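Local structure of glycosyl hydrolase BlGH5_18 (Bifidobacterium longum subsp. infantis, 7LQX) at residues T178-L191 against H215-D227. The protein is a family 5 glycoside hydrolase (subfamily 18) that probably cleaves a glycosidic linkage during the breakdown of N-glycans. Numbering follows the deposited sequence. Where two conformers were deposited one is given.
With SO4 (sulfate ion), chain H.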
loop_
_atom_site.group_PDB
_atom_site.type_symbol
_atom_site.label_atom_id
_atom_site.label_comp_id
_atom_site.label_asym_id
_atom_site.label_seq_id
_atom_site.Cartn_x
_atom_site.Cartn_y
_atom_site.Cartn_z
ATOM N N THR A 178 -16.488 -0.960 13.466
ATOM C CA THR A 178 -17.794 -0.554 12.962
ATOM C C THR A 178 -18.873 -1.333 13.714
ATOM O O THR A 178 -18.627 -1.862 14.797
ATOM C CB THR A 178 -17.823 -0.683 11.429
ATOM O OG1 THR A 178 -19.052 -0.163 10.909
ATOM C CG2 THR A 178 -17.648 -2.122 10.988
ATOM N N SER A 179 -20.084 -1.330 13.166
ATOM C CA SER A 179 -21.226 -1.937 13.833
ATOM C C SER A 179 -22.159 -2.471 12.762
ATOM O O SER A 179 -22.124 -2.030 11.612
ATOM C CB SER A 179 -21.986 -0.925 14.694
ATOM O OG SER A 179 -22.586 0.074 13.884
ATOM N N SER A 180 -23.014 -3.418 13.151
ATOM C CA SER A 180 -23.878 -4.055 12.161
ATOM C C SER A 180 -24.880 -3.075 11.558
ATOM O O SER A 180 -25.198 -3.181 10.369
ATOM C CB SER A 180 -24.573 -5.290 12.733
ATOM O OG SER A 180 -25.435 -4.967 13.805
ATOM N N ARG A 181 -25.372 -2.106 12.339
ATOM C CA ARG A 181 -26.284 -1.118 11.775
ATOM C C ARG A 181 -25.578 -0.240 10.752
ATOM O O ARG A 181 -26.146 0.083 9.704
ATOM C CB ARG A 181 -26.884 -0.256 12.877
ATOM C CG ARG A 181 -28.203 -0.752 13.388
ATOM C CD ARG A 181 -28.785 0.217 14.416
ATOM N NE ARG A 181 -29.570 1.294 13.810
ATOM C CZ ARG A 181 -30.450 2.037 14.480
ATOM N NH1 ARG A 181 -30.629 1.819 15.770
ATOM N NH2 ARG A 181 -31.142 2.992 13.871
ATOM N N ARG A 182 -24.324 0.127 11.014
ATOM C CA ARG A 182 -23.599 0.917 10.030
ATOM C C ARG A 182 -23.322 0.103 8.771
ATOM O O ARG A 182 -23.400 0.629 7.654
ATOM C CB ARG A 182 -22.293 1.439 10.616
ATOM C CG ARG A 182 -21.441 2.147 9.595
ATOM C CD ARG A 182 -22.184 3.259 8.862
ATOM N NE ARG A 182 -21.429 3.716 7.696
ATOM C CZ ARG A 182 -21.973 4.266 6.617
ATOM N NH1 ARG A 182 -23.286 4.434 6.537
ATOM N NH2 ARG A 182 -21.201 4.641 5.611
ATOM N N ILE A 183 -22.979 -1.178 8.931
ATOM C CA ILE A 183 -22.715 -2.030 7.777
ATOM C C ILE A 183 -23.981 -2.241 6.954
ATOM O O ILE A 183 -23.928 -2.289 5.723
ATOM C CB ILE A 183 -22.048 -3.343 8.232
ATOM C CG1 ILE A 183 -20.623 -3.068 8.744
ATOM C CG2 ILE A 183 -22.050 -4.390 7.115
ATOM C CD1 ILE A 183 -19.700 -2.381 7.756
ATOM N N ASP A 184 -25.141 -2.347 7.603
ATOM C CA ASP A 184 -26.389 -2.405 6.845
ATOM C C ASP A 184 -26.477 -1.239 5.859
ATOM O O ASP A 184 -26.829 -1.415 4.685
ATOM C CB ASP A 184 -27.595 -2.325 7.787
ATOM C CG ASP A 184 -27.831 -3.591 8.587
ATOM O OD1 ASP A 184 -27.366 -4.675 8.203
ATOM O OD2 ASP A 184 -28.552 -3.495 9.606
ATOM N N ALA A 185 -26.203 -0.026 6.344
ATOM C CA ALA A 185 -26.347 1.164 5.513
ATOM C C ALA A 185 -25.230 1.249 4.487
ATOM O O ALA A 185 -25.465 1.636 3.335
ATOM C CB ALA A 185 -26.342 2.413 6.396
ATOM N N TRP A 186 -24.009 0.891 4.892
ATOM C CA TRP A 186 -22.860 0.934 3.994
ATOM C C TRP A 186 -23.059 -0.011 2.821
ATOM O O TRP A 186 -22.855 0.366 1.661
ATOM C CB TRP A 186 -21.605 0.569 4.794
ATOM C CG TRP A 186 -20.349 0.527 3.978
ATOM C CD1 TRP A 186 -19.608 1.588 3.553
ATOM C CD2 TRP A 186 -19.703 -0.643 3.475
ATOM N NE1 TRP A 186 -18.538 1.148 2.818
ATOM C CE2 TRP A 186 -18.570 -0.219 2.758
ATOM C CE3 TRP A 186 -19.964 -2.012 3.573
ATOM C CZ2 TRP A 186 -17.700 -1.117 2.135
ATOM C CZ3 TRP A 186 -19.103 -2.901 2.953
ATOM C CH2 TRP A 186 -17.984 -2.449 2.244
ATOM N N LEU A 187 -23.474 -1.246 3.102
ATOM C CA LEU A 187 -23.751 -2.193 2.033
ATOM C C LEU A 187 -24.828 -1.662 1.099
ATOM O O LEU A 187 -24.663 -1.668 -0.125
ATOM C CB LEU A 187 -24.183 -3.534 2.619
ATOM C CG LEU A 187 -23.107 -4.386 3.283
ATOM C CD1 LEU A 187 -23.721 -5.592 3.981
ATOM C CD2 LEU A 187 -22.083 -4.826 2.249
ATOM N N ALA A 188 -25.949 -1.203 1.658
ATOM C CA ALA A 188 -27.038 -0.745 0.805
ATOM C C ALA A 188 -26.593 0.416 -0.071
ATOM O O ALA A 188 -26.947 0.483 -1.256
ATOM C CB ALA A 188 -28.241 -0.339 1.656
ATOM N N ASP A 189 -25.814 1.340 0.497
ATOM C CA ASP A 189 -25.381 2.531 -0.229
ATOM C C ASP A 189 -24.517 2.173 -1.431
ATOM O O ASP A 189 -24.684 2.745 -2.515
ATOM C CB ASP A 189 -24.627 3.437 0.748
ATOM C CG ASP A 189 -24.432 4.849 0.234
ATOM O OD1 ASP A 189 -25.152 5.276 -0.689
ATOM O OD2 ASP A 189 -23.540 5.541 0.774
ATOM N N LEU A 190 -23.593 1.225 -1.265
ATOM C CA LEU A 190 -22.713 0.854 -2.370
ATOM C C LEU A 190 -23.420 -0.042 -3.382
ATOM O O LEU A 190 -23.204 0.098 -4.593
ATOM C CB LEU A 190 -21.449 0.180 -1.833
ATOM C CG LEU A 190 -20.299 1.114 -1.453
ATOM C CD1 LEU A 190 -20.632 1.990 -0.259
ATOM C CD2 LEU A 190 -19.041 0.302 -1.184
ATOM N N LEU A 191 -24.271 -0.962 -2.915
ATOM C CA LEU A 191 -24.988 -1.844 -3.834
ATOM C C LEU A 191 -25.900 -1.053 -4.761
ATOM O O LEU A 191 -26.136 -1.467 -5.903
ATOM C CB LEU A 191 -25.795 -2.879 -3.049
ATOM C CG LEU A 191 -24.955 -3.894 -2.273
ATOM C CD1 LEU A 191 -25.839 -4.643 -1.291
ATOM C CD2 LEU A 191 -24.226 -4.871 -3.203
ATOM N N HIS A 215 -19.649 -10.028 15.495
ATOM C CA HIS A 215 -18.996 -9.533 14.291
ATOM C C HIS A 215 -19.966 -8.612 13.542
ATOM O O HIS A 215 -21.152 -8.916 13.432
ATOM C CB HIS A 215 -18.622 -10.735 13.435
ATOM C CG HIS A 215 -17.762 -10.425 12.258
ATOM N ND1 HIS A 215 -16.498 -9.888 12.372
ATOM C CD2 HIS A 215 -17.966 -10.635 10.936
ATOM C CE1 HIS A 215 -15.968 -9.768 11.169
ATOM N NE2 HIS A 215 -16.842 -10.200 10.281
ATOM N N PRO A 216 -19.509 -7.453 13.058
ATOM C CA PRO A 216 -20.465 -6.472 12.508
ATOM C C PRO A 216 -21.067 -6.856 11.172
ATOM O O PRO A 216 -22.098 -6.281 10.803
ATOM C CB PRO A 216 -19.650 -5.175 12.408
ATOM C CG PRO A 216 -18.250 -5.620 12.335
ATOM C CD PRO A 216 -18.144 -6.902 13.130
ATOM N N PHE A 217 -20.474 -7.789 10.436
ATOM C CA PHE A 217 -21.117 -8.375 9.265
ATOM C C PHE A 217 -21.879 -9.605 9.738
ATOM O O PHE A 217 -21.342 -10.399 10.512
ATOM C CB PHE A 217 -20.057 -8.748 8.238
ATOM C CG PHE A 217 -19.487 -7.569 7.512
ATOM C CD1 PHE A 217 -18.527 -6.752 8.097
ATOM C CD2 PHE A 217 -19.914 -7.277 6.233
ATOM C CE1 PHE A 217 -18.024 -5.676 7.410
ATOM C CE2 PHE A 217 -19.405 -6.210 5.545
ATOM C CZ PHE A 217 -18.470 -5.406 6.134
ATOM N N THR A 218 -23.124 -9.751 9.302
ATOM C CA THR A 218 -24.046 -10.699 9.910
ATOM C C THR A 218 -24.660 -11.660 8.907
ATOM O O THR A 218 -24.742 -11.369 7.711
ATOM C CB THR A 218 -25.209 -9.942 10.575
ATOM O OG1 THR A 218 -25.968 -9.325 9.528
ATOM C CG2 THR A 218 -24.713 -8.888 11.559
ATOM N N PRO A 219 -25.146 -12.808 9.385
ATOM C CA PRO A 219 -25.884 -13.722 8.492
ATOM C C PRO A 219 -27.050 -13.074 7.764
ATOM O O PRO A 219 -27.262 -13.348 6.573
ATOM C CB PRO A 219 -26.349 -14.828 9.453
ATOM C CG PRO A 219 -25.277 -14.842 10.518
ATOM C CD PRO A 219 -24.917 -13.395 10.717
ATOM N N VAL A 220 -27.828 -12.236 8.447
ATOM C CA VAL A 220 -28.964 -11.595 7.790
ATOM C C VAL A 220 -28.503 -10.731 6.619
ATOM O O VAL A 220 -29.113 -10.750 5.541
ATOM C CB VAL A 220 -29.813 -10.813 8.812
ATOM C CG1 VAL A 220 -30.783 -9.873 8.111
ATOM C CG2 VAL A 220 -30.557 -11.786 9.731
ATOM N N GLN A 221 -27.410 -9.976 6.788
ATOM C CA GLN A 221 -26.904 -9.185 5.671
ATOM C C GLN A 221 -26.459 -10.090 4.525
ATOM O O GLN A 221 -26.748 -9.822 3.350
ATOM C CB GLN A 221 -25.707 -8.340 6.111
ATOM C CG GLN A 221 -25.979 -7.257 7.111
ATOM C CD GLN A 221 -24.716 -6.860 7.851
ATOM O OE1 GLN A 221 -23.667 -7.464 7.660
ATOM N NE2 GLN A 221 -24.819 -5.860 8.720
ATOM N N ALA A 222 -25.724 -11.155 4.847
ATOM C CA ALA A 222 -25.183 -12.011 3.803
ATOM C C ALA A 222 -26.289 -12.659 2.993
ATOM O O ALA A 222 -26.139 -12.858 1.783
ATOM C CB ALA A 222 -24.292 -13.092 4.414
ATOM N N ALA A 223 -27.400 -12.990 3.637
ATOM C CA ALA A 223 -28.461 -13.771 3.015
ATOM C C ALA A 223 -29.632 -12.919 2.549
ATOM O O ALA A 223 -30.645 -13.471 2.106
ATOM C CB ALA A 223 -28.927 -14.871 3.977
ATOM N N ASN A 224 -29.517 -11.596 2.619
ATOM C CA ASN A 224 -30.599 -10.735 2.154
ATOM C C ASN A 224 -30.150 -9.510 1.377
ATOM O O ASN A 224 -30.898 -9.062 0.505
ATOM C CB ASN A 224 -31.488 -10.292 3.314
ATOM C CG ASN A 224 -32.200 -11.452 3.931
ATOM O OD1 ASN A 224 -33.248 -11.889 3.442
ATOM N ND2 ASN A 224 -31.623 -12.000 4.976
ATOM N N LEU A 225 -28.982 -8.950 1.644
ATOM C CA LEU A 225 -28.512 -7.799 0.889
ATOM C C LEU A 225 -27.706 -8.281 -0.305
ATOM O O LEU A 225 -26.944 -9.247 -0.202
ATOM C CB LEU A 225 -27.669 -6.877 1.768
ATOM C CG LEU A 225 -28.458 -6.260 2.924
ATOM C CD1 LEU A 225 -27.542 -5.375 3.768
ATOM C CD2 LEU A 225 -29.678 -5.466 2.459
ATOM N N GLY A 226 -27.881 -7.611 -1.439
ATOM C CA GLY A 226 -27.317 -8.084 -2.684
ATOM C C GLY A 226 -28.179 -9.189 -3.265
ATOM O O GLY A 226 -29.098 -9.691 -2.626
ATOM N N ASP A 227 -27.861 -9.595 -4.499
ATOM C CA ASP A 227 -28.753 -10.476 -5.249
ATOM C C ASP A 227 -28.573 -11.956 -4.951
ATOM O O ASP A 227 -29.494 -12.734 -5.217
ATOM C CB ASP A 227 -28.551 -10.240 -6.746
ATOM C CG ASP A 227 -29.051 -8.890 -7.187
ATOM O OD1 ASP A 227 -30.206 -8.554 -6.864
ATOM O OD2 ASP A 227 -28.304 -8.159 -7.860
HETATM S S SO4 H . -30.243 3.620 10.311
HETATM O O1 SO4 H . -28.924 4.022 10.796
HETATM O O2 SO4 H . -30.458 4.126 8.956
HETATM O O3 SO4 H . -31.278 4.155 11.191
HETATM O O4 SO4 H . -30.323 2.164 10.301
#
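A buried helix-helix contact on the outer layer of the (beta/alpha)8 barrel, the fold of family 5 glycoside hydrolases, joins Ile183, Asp184 and Leu187 of helix 180-191 to Gln221 of the short helix 219-224. Strand 200-202 lies between the two helices in sequence. They run nearly parallel, at an angle of 16° between these helical segments. Gln221 enters as a knob into the hole formed by Ser180, Ile183, Asp184 and Leu187. Its NE2 donates to Asp184 OD1 at 2.9 Å. The carboxylate and amide planes stand almost perpendicular, so the N-H reaches OD1 from above the carboxylate plane while staying near the plane of its own amide. The other end of the amide is held too: Gln221 OE1 accepts from Thr218 N at 2.9 Å, and Thr218 OG1 accepts from Gln221 N, a capping box at the start of helix 219-224. With NE2 donating and OE1 accepting, the amide has one clear orientation. A leucine in place of Gln221 would probably leave Asp184 OD1 without this donor and Thr218 N without its side-chain acceptor. Next to the amide, the Phe217 ring receives Ile183 CG2 over one face, a CH-pi contact 3.7 Å from the ring centroid. With chi1 at -69°, Ile183 CG1 sits beside the backbone N and CG2 anti to it, and this turns the CG2 methyl onto the ring. Trp186 CZ3 meets the edge of the same ring, while Trp186 NE1 bonds to Glu138 of helix 132-149. At the N-terminal end, Ser180 CA makes a CA-H...O contact of 3.2 Å with Pro216 O. Toward the C-terminal end, Leu187 CD1 meets Leu225 CD1 at 3.8 Å. At the far end, Leu191 CD1 packs against the Gly226 backbone, 3.6 Å from Gly226 N.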